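PDB 6PNR: alpha-glucosidase from [Eubacterium] rectale, which probably hydrolyses alpha-glycosides of sulfoquinovose, the sulfolipid sugar, as a family 31 glycoside hydrolase, and here holds an aza-sugar inhibitor. Local coordinates for residues S471-A476 / A511-F516; M515-M520 / P571-L576; A602-Q607 / Y643-Y648. All blocks are in the same frame, centred on the assembly; numbering follows the deposited sequence.

Contact 1 (S471-A476 / A511-F516); sequences SVICGA and AEMAMF
Ile473 and Met513 mark the closest backbone approach of two helices, with 9.3 Å between the Ile473 CA and Met513 CA atoms. Helix 469-481 runs through the whole of residues 471-476, while 511-516 carries the last part of helix 504-514 and the loop after it. At that separation the backbones do not meet, and one long side chain spans the interval. Met513 sends CG anti to its own N (chi1 164°), stays extended at the next bond, then bends at chi3 (75°), which turns the methyl aside from the line of the chain. Sulfur and methyl thereby find different neighbours. SD rests against the side of Ile473, 3.7 Å from Ile473 CG1 and 4.1 Å from Ile473 CD1. CE meets the CG1 branch of Val472, 3.8 Å from Val472 CG1 and 4.0 Å from Val472 CB. Both helices belong to the TIM-barrel domain of family 31, and all three touching side chains are buried; the side chain of Val472 is about 12 Å from the bound inhibitor. No hydrogen bond crosses, so the join is wholly apolar. Pro603, from the C-terminal domain, touches both Ile473 and Met513, and Val472 also leans on Gln459 and Ser489.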
# COMPACT_ATOMS: atom_id res chain seq x y z
N SER A 471 -2.72 -7.99 -21.32
CA SER A 471 -2.97 -8.82 -20.14
C SER A 471 -3.83 -10.02 -20.49
O SER A 471 -3.80 -11.02 -19.76
CB SER A 471 -3.60 -7.99 -19.01
OG SER A 471 -4.90 -7.51 -19.36
N VAL A 472 -4.56 -9.95 -21.60
CA VAL A 472 -5.32 -11.09 -22.11
C VAL A 472 -4.39 -12.26 -22.42
O VAL A 472 -4.72 -13.43 -22.18
CB VAL A 472 -6.11 -10.66 -23.35
CG1 VAL A 472 -6.72 -11.90 -24.05
CG2 VAL A 472 -7.17 -9.60 -22.97
N ILE A 473 -3.22 -11.97 -23.01
CA ILE A 473 -2.31 -13.06 -23.40
C ILE A 473 -1.77 -13.75 -22.17
O ILE A 473 -1.69 -14.99 -22.11
CB ILE A 473 -1.17 -12.52 -24.27
CG1 ILE A 473 -1.70 -11.78 -25.48
CG2 ILE A 473 -0.26 -13.69 -24.70
CD1 ILE A 473 -0.77 -10.73 -25.96
N CYS A 474 -1.34 -12.96 -21.18
CA CYS A 474 -0.87 -13.52 -19.91
C CYS A 474 -1.95 -14.38 -19.26
O CYS A 474 -1.67 -15.48 -18.76
CB CYS A 474 -0.46 -12.35 -18.99
SG CYS A 474 0.47 -12.86 -17.52
N GLY A 475 -3.19 -13.90 -19.25
CA GLY A 475 -4.28 -14.68 -18.69
C GLY A 475 -4.50 -15.98 -19.44
O GLY A 475 -4.83 -17.00 -18.83
N ALA A 476 -4.34 -15.96 -20.76
CA ALA A 476 -4.51 -17.17 -21.56
C ALA A 476 -3.43 -18.19 -21.24
O ALA A 476 -3.72 -19.37 -21.03
CB ALA A 476 -4.51 -16.83 -23.04
N ALA A 511 -9.15 -7.29 -32.28
CA ALA A 511 -9.80 -8.27 -33.15
C ALA A 511 -8.79 -9.13 -33.90
O ALA A 511 -9.03 -10.32 -34.14
CB ALA A 511 -10.74 -7.55 -34.11
N GLU A 512 -7.64 -8.56 -34.29
CA GLU A 512 -6.66 -9.32 -35.06
C GLU A 512 -5.89 -10.31 -34.19
O GLU A 512 -5.27 -11.24 -34.72
CB GLU A 512 -5.69 -8.37 -35.78
CG GLU A 512 -4.54 -7.82 -34.95
CD GLU A 512 -3.74 -6.73 -35.67
OE1 GLU A 512 -4.35 -5.92 -36.40
OE2 GLU A 512 -2.50 -6.69 -35.51
N MET A 513 -5.93 -10.14 -32.86
CA MET A 513 -5.49 -11.19 -31.95
C MET A 513 -6.57 -12.24 -31.77
O MET A 513 -6.30 -13.45 -31.82
CB MET A 513 -5.11 -10.60 -30.59
CG MET A 513 -5.02 -11.64 -29.47
SD MET A 513 -4.42 -11.01 -27.89
CE MET A 513 -5.88 -10.11 -27.32
N ALA A 514 -7.82 -11.78 -31.59
CA ALA A 514 -8.93 -12.67 -31.28
C ALA A 514 -9.18 -13.70 -32.38
O ALA A 514 -9.68 -14.80 -32.10
CB ALA A 514 -10.19 -11.85 -31.02
N MET A 515 -8.86 -13.37 -33.64
CA MET A 515 -9.07 -14.35 -34.69
C MET A 515 -8.14 -15.55 -34.56
O MET A 515 -8.39 -16.57 -35.20
CB MET A 515 -8.94 -13.73 -36.08
CG MET A 515 -7.57 -13.17 -36.42
SD MET A 515 -7.62 -12.31 -38.02
CE MET A 515 -5.89 -11.92 -38.28
N PHE A 516 -7.09 -15.45 -33.75
CA PHE A 516 -6.25 -16.61 -33.41
C PHE A 516 -6.57 -17.12 -32.01
O PHE A 516 -5.67 -17.43 -31.24
CB PHE A 516 -4.77 -16.26 -33.53
CG PHE A 516 -4.35 -15.85 -34.91
CD1 PHE A 516 -4.11 -16.80 -35.89
CD2 PHE A 516 -4.16 -14.51 -35.21
CE1 PHE A 516 -3.72 -16.43 -37.16
CE2 PHE A 516 -3.77 -14.12 -36.49
CZ PHE A 516 -3.55 -15.08 -37.47

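Contact 2 (M515-M520 / P571-L576); sequences MFTPFM and PVQRPL
Pro518 and Val572 make the close-fitting half of this contact. The ring corner CG of Pro518 points at the fork of the valine, with Val572 CG1 at 3.9 Å and Val572 CB and CG2 both at 4.1 Å, and the two side chains run past each other in opposite directions. The other half has fewer contacts, of another kind: Thr517 CG2, 3.8 Å from Gln573 OE1, sets one methyl against the amide end, with no bond between them. Neither half faces solvent. Thr517 holds its OG1 between the backbone N and the carbonyl carbon (chi1 72°); the hydroxyl is bonded to Ala514 O, and the methyl is left to meet the glutamine. Tyr593 touches both Thr517 and Gln573. Here the loop after a TIM-barrel helix meets short strand 573-574, at one margin of the C-terminal domain's antiparallel sheet. Arg574 NE donates to Pro571 O at 2.8 Å within the segment, while Arg574 NH2 reaches out to a salt bridge with Glu564 on helix 538-568. Since no hydrogen bond links the segments, the join rests on van der Waals fit, apolar at Pro518 and Val572 and methyl against amide at Thr517 and Gln573, with the threonine hydroxyl satisfied on its own side.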
# COMPACT_ATOMS: atom_id res chain seq x y z
N MET A 515 -8.86 -13.37 -33.64
CA MET A 515 -9.07 -14.35 -34.69
C MET A 515 -8.14 -15.55 -34.56
O MET A 515 -8.39 -16.57 -35.20
CB MET A 515 -8.94 -13.73 -36.08
CG MET A 515 -7.57 -13.17 -36.42
SD MET A 515 -7.62 -12.31 -38.02
CE MET A 515 -5.89 -11.92 -38.28
N PHE A 516 -7.09 -15.45 -33.75
CA PHE A 516 -6.25 -16.61 -33.41
C PHE A 516 -6.57 -17.12 -32.01
O PHE A 516 -5.67 -17.43 -31.24
CB PHE A 516 -4.77 -16.26 -33.53
CG PHE A 516 -4.35 -15.85 -34.91
CD1 PHE A 516 -4.11 -16.80 -35.89
CD2 PHE A 516 -4.16 -14.51 -35.21
CE1 PHE A 516 -3.72 -16.43 -37.16
CE2 PHE A 516 -3.77 -14.12 -36.49
CZ PHE A 516 -3.55 -15.08 -37.47
N THR A 517 -7.86 -17.18 -31.65
CA THR A 517 -8.34 -17.77 -30.40
C THR A 517 -9.58 -18.59 -30.76
O THR A 517 -10.07 -18.48 -31.88
CB THR A 517 -8.68 -16.69 -29.36
OG1 THR A 517 -9.87 -15.99 -29.74
CG2 THR A 517 -7.52 -15.68 -29.18
N PRO A 518 -10.11 -19.42 -29.84
CA PRO A 518 -11.26 -20.27 -30.21
C PRO A 518 -12.57 -19.53 -30.50
O PRO A 518 -13.45 -20.15 -31.13
CB PRO A 518 -11.43 -21.19 -28.99
CG PRO A 518 -10.11 -21.17 -28.32
CD PRO A 518 -9.56 -19.79 -28.53
N PHE A 519 -12.75 -18.27 -30.10
CA PHE A 519 -14.09 -17.70 -29.95
C PHE A 519 -14.01 -16.18 -30.06
O PHE A 519 -13.43 -15.54 -29.18
CB PHE A 519 -14.66 -18.15 -28.60
CG PHE A 519 -16.13 -17.89 -28.38
CD1 PHE A 519 -17.09 -18.77 -28.86
CD2 PHE A 519 -16.55 -16.83 -27.58
CE1 PHE A 519 -18.45 -18.56 -28.60
CE2 PHE A 519 -17.90 -16.61 -27.32
CZ PHE A 519 -18.85 -17.49 -27.83
N MET A 520 -14.57 -15.61 -31.13
CA MET A 520 -14.53 -14.17 -31.40
C MET A 520 -15.82 -13.49 -30.93
O MET A 520 -16.89 -13.73 -31.50
CB MET A 520 -14.34 -13.88 -32.90
CG MET A 520 -12.96 -14.20 -33.45
SD MET A 520 -12.74 -13.58 -35.13
CE MET A 520 -12.37 -11.82 -34.83
N PRO A 571 -3.71 -26.98 -23.91
CA PRO A 571 -4.51 -25.77 -24.16
C PRO A 571 -4.37 -25.28 -25.59
O PRO A 571 -3.36 -25.53 -26.26
CB PRO A 571 -3.95 -24.75 -23.16
CG PRO A 571 -2.52 -25.21 -22.90
CD PRO A 571 -2.56 -26.73 -23.01
N VAL A 572 -5.39 -24.57 -26.07
CA VAL A 572 -5.32 -23.99 -27.41
C VAL A 572 -4.18 -22.97 -27.50
O VAL A 572 -3.43 -22.95 -28.48
CB VAL A 572 -6.67 -23.38 -27.80
CG1 VAL A 572 -6.56 -22.69 -29.15
CG2 VAL A 572 -7.74 -24.47 -27.85
N GLN A 573 -4.05 -22.12 -26.49
CA GLN A 573 -2.99 -21.11 -26.45
C GLN A 573 -1.94 -21.61 -25.47
O GLN A 573 -2.21 -21.70 -24.27
CB GLN A 573 -3.54 -19.74 -26.02
CG GLN A 573 -4.59 -19.20 -26.99
CD GLN A 573 -5.15 -17.84 -26.57
OE1 GLN A 573 -6.32 -17.73 -26.21
NE2 GLN A 573 -4.32 -16.81 -26.62
N ARG A 574 -0.74 -21.92 -25.98
CA ARG A 574 0.32 -22.62 -25.28
C ARG A 574 1.55 -21.74 -25.12
O ARG A 574 1.87 -20.94 -26.00
CB ARG A 574 0.74 -23.89 -26.06
CG ARG A 574 -0.45 -24.71 -26.49
CD ARG A 574 -0.09 -25.87 -27.39
NE ARG A 574 -1.32 -26.53 -27.84
CZ ARG A 574 -1.36 -27.63 -28.60
NH1 ARG A 574 -0.23 -28.20 -29.00
NH2 ARG A 574 -2.53 -28.13 -28.97
N PRO A 575 2.27 -21.89 -24.01
CA PRO A 575 3.52 -21.15 -23.86
C PRO A 575 4.59 -21.74 -24.77
O PRO A 575 4.54 -22.92 -25.14
CB PRO A 575 3.87 -21.35 -22.38
CG PRO A 575 3.24 -22.63 -22.02
CD PRO A 575 1.98 -22.74 -22.85
N LEU A 576 5.53 -20.90 -25.17
CA LEU A 576 6.52 -21.36 -26.14
C LEU A 576 7.28 -22.59 -25.63
O LEU A 576 7.60 -23.48 -26.42
CB LEU A 576 7.48 -20.22 -26.48
CG LEU A 576 7.18 -19.39 -27.72
CD1 LEU A 576 5.78 -18.75 -27.68
CD2 LEU A 576 8.24 -18.31 -27.88

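Contact 3 (A602-Q607 / Y643-Y648); sequences APVYEQ and YTPAFY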
# COMPACT_ATOMS: atom_id res chain seq x y z
N ALA A 602 2.28 -13.43 -31.94
CA ALA A 602 2.91 -12.39 -31.13
C ALA A 602 2.12 -11.10 -31.34
O ALA A 602 2.48 -10.27 -32.18
CB ALA A 602 4.37 -12.19 -31.51
N PRO A 603 1.02 -10.91 -30.60
CA PRO A 603 0.13 -9.78 -30.90
C PRO A 603 0.78 -8.43 -30.64
O PRO A 603 1.50 -8.24 -29.66
CB PRO A 603 -1.06 -10.01 -29.95
CG PRO A 603 -1.05 -11.50 -29.71
CD PRO A 603 0.42 -11.85 -29.64
N VAL A 604 0.52 -7.48 -31.54
CA VAL A 604 0.83 -6.08 -31.27
C VAL A 604 -0.06 -5.60 -30.14
O VAL A 604 -1.29 -5.60 -30.27
CB VAL A 604 0.65 -5.22 -32.53
CG1 VAL A 604 0.83 -3.72 -32.19
CG2 VAL A 604 1.63 -5.67 -33.62
N TYR A 605 0.54 -5.21 -29.02
CA TYR A 605 -0.23 -4.75 -27.88
C TYR A 605 0.05 -3.28 -27.55
O TYR A 605 -0.26 -2.84 -26.45
CB TYR A 605 0.01 -5.64 -26.66
CG TYR A 605 1.45 -5.73 -26.16
CD1 TYR A 605 2.02 -4.69 -25.43
CD2 TYR A 605 2.22 -6.88 -26.37
CE1 TYR A 605 3.33 -4.77 -24.95
CE2 TYR A 605 3.53 -6.98 -25.89
CZ TYR A 605 4.08 -5.91 -25.19
OH TYR A 605 5.36 -6.01 -24.71
N GLU A 606 0.64 -2.53 -28.49
CA GLU A 606 0.90 -1.10 -28.29
C GLU A 606 0.31 -0.32 -29.46
O GLU A 606 0.14 -0.85 -30.56
CB GLU A 606 2.40 -0.81 -28.18
CG GLU A 606 3.08 -1.45 -26.98
CD GLU A 606 4.60 -1.40 -27.07
OE1 GLU A 606 5.13 -1.26 -28.19
OE2 GLU A 606 5.27 -1.51 -26.03
N GLN A 607 0.02 0.95 -29.21
CA GLN A 607 -0.55 1.81 -30.25
C GLN A 607 0.54 2.36 -31.17
O GLN A 607 1.74 2.35 -30.85
CB GLN A 607 -1.32 2.98 -29.62
CG GLN A 607 -0.45 4.00 -28.92
CD GLN A 607 -1.25 5.18 -28.42
OE1 GLN A 607 -2.06 5.05 -27.51
NE2 GLN A 607 -1.02 6.34 -29.02
N TYR A 643 -2.49 -7.08 -39.81
CA TYR A 643 -1.47 -8.05 -40.17
C TYR A 643 -0.77 -8.53 -38.90
O TYR A 643 0.39 -8.20 -38.64
CB TYR A 643 -0.50 -7.44 -41.18
CG TYR A 643 -1.23 -7.11 -42.47
CD1 TYR A 643 -1.35 -8.06 -43.49
CD2 TYR A 643 -1.84 -5.88 -42.65
CE1 TYR A 643 -2.04 -7.77 -44.65
CE2 TYR A 643 -2.53 -5.59 -43.81
CZ TYR A 643 -2.63 -6.53 -44.81
OH TYR A 643 -3.31 -6.24 -45.97
N THR A 644 -1.50 -9.32 -38.11
CA THR A 644 -0.99 -9.86 -36.86
C THR A 644 0.38 -10.50 -37.09
O THR A 644 0.57 -11.22 -38.08
CB THR A 644 -1.95 -10.92 -36.31
OG1 THR A 644 -3.30 -10.47 -36.48
CG2 THR A 644 -1.67 -11.20 -34.84
N PRO A 645 1.36 -10.28 -36.20
CA PRO A 645 2.61 -11.04 -36.29
C PRO A 645 2.35 -12.52 -36.03
O PRO A 645 2.32 -12.96 -34.88
CB PRO A 645 3.48 -10.41 -35.20
CG PRO A 645 2.94 -9.01 -35.09
CD PRO A 645 1.45 -9.21 -35.20
N ALA A 646 2.14 -13.29 -37.10
CA ALA A 646 1.74 -14.68 -37.00
C ALA A 646 2.59 -15.52 -37.93
O ALA A 646 2.85 -15.12 -39.07
CB ALA A 646 0.26 -14.87 -37.33
N PHE A 647 3.02 -16.68 -37.45
CA PHE A 647 3.93 -17.56 -38.17
C PHE A 647 3.41 -18.98 -38.03
O PHE A 647 2.81 -19.33 -37.01
CB PHE A 647 5.36 -17.46 -37.62
CG PHE A 647 5.87 -16.04 -37.52
CD1 PHE A 647 5.44 -15.20 -36.50
CD2 PHE A 647 6.76 -15.54 -38.46
CE1 PHE A 647 5.88 -13.89 -36.42
CE2 PHE A 647 7.21 -14.23 -38.38
CZ PHE A 647 6.77 -13.40 -37.35
N TYR A 648 3.64 -19.80 -39.06
CA TYR A 648 3.31 -21.21 -38.97
C TYR A 648 4.53 -22.06 -39.32
O TYR A 648 5.44 -21.61 -40.03
CB TYR A 648 2.11 -21.60 -39.87
CG TYR A 648 2.31 -21.42 -41.35
CD1 TYR A 648 2.81 -22.45 -42.15
CD2 TYR A 648 1.97 -20.23 -41.97
CE1 TYR A 648 2.98 -22.27 -43.52
CE2 TYR A 648 2.13 -20.04 -43.31
CZ TYR A 648 2.63 -21.06 -44.09
OH TYR A 648 2.78 -20.84 -45.44
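The ring of Pro645 is met by a backbone oxygen on one side and by a methyl at its rim. Ala602 O approaches at a slant over the carbon side of the ring, 3.2 Å from both Pro645 CB and Pro645 CG and 3.4 Å from Pro645 CD, while the ring nitrogen lies farther off. At the CG-CD rim sits Val604, whose CG2 is 3.9 Å from Pro645 CG. Trp612 of strand 611-616 packs against Val604 and Pro645 alike and so covers the pair. Val604 has CG1 anti to its backbone N (chi1 174°), which turns CG2 to the proline, and the two side chains cross at about a right angle. On the backbone, Ala602 N donates to Pro645 O at 3.0 Å, with an N-H...O angle of 161°. This bond carries the antiparallel pairing of strands 599-601 and 646-649 two residues on from the Leu600 and Phe647 pair, just past the strand ends, inside the C-terminal beta domain of family 31. Proline has no N-H to return to Ala602 O, and its ring carbons take that place, so the ladder stops as a one-sided bond. The CB atoms of Ala602 and Pro645 add a light contact at 4.2 Å. With an alanine in place of Pro645, CG and CD are gone, and Val604 CG2 and Trp612 would probably be left facing a gap, with the backbone entering strand 646-649 freer to turn. Next door, Thr644 OG1 is bonded to Glu512 O of the TIM-barrel helix 504-514, and Thr644 O accepts from Trp625 NE1.

In the fold
From the N terminus, the chain passes the two N-terminal antiparallel sheets and most of the TIM-barrel domain before 471-476. Contact 1 then closes a loop of 34 residues, bringing helix 504-514 against helix 469-481. Contact 2 starts where contact 1 ends, sharing Met515 and Phe516, and spans the long helix 538-568 to reach 571-576. Contact 3 follows in series and closes a helix-free excursion of strands and loops within the C-terminal domain. None nests inside another or crosses it. Contacts 2 and 3 reach the same antiparallel sheet from separate places, and Phe516, shared by contacts 1 and 2, packs on Thr644 and Ala646 of contact 3, so barrel helices and C-terminal sheet are joined.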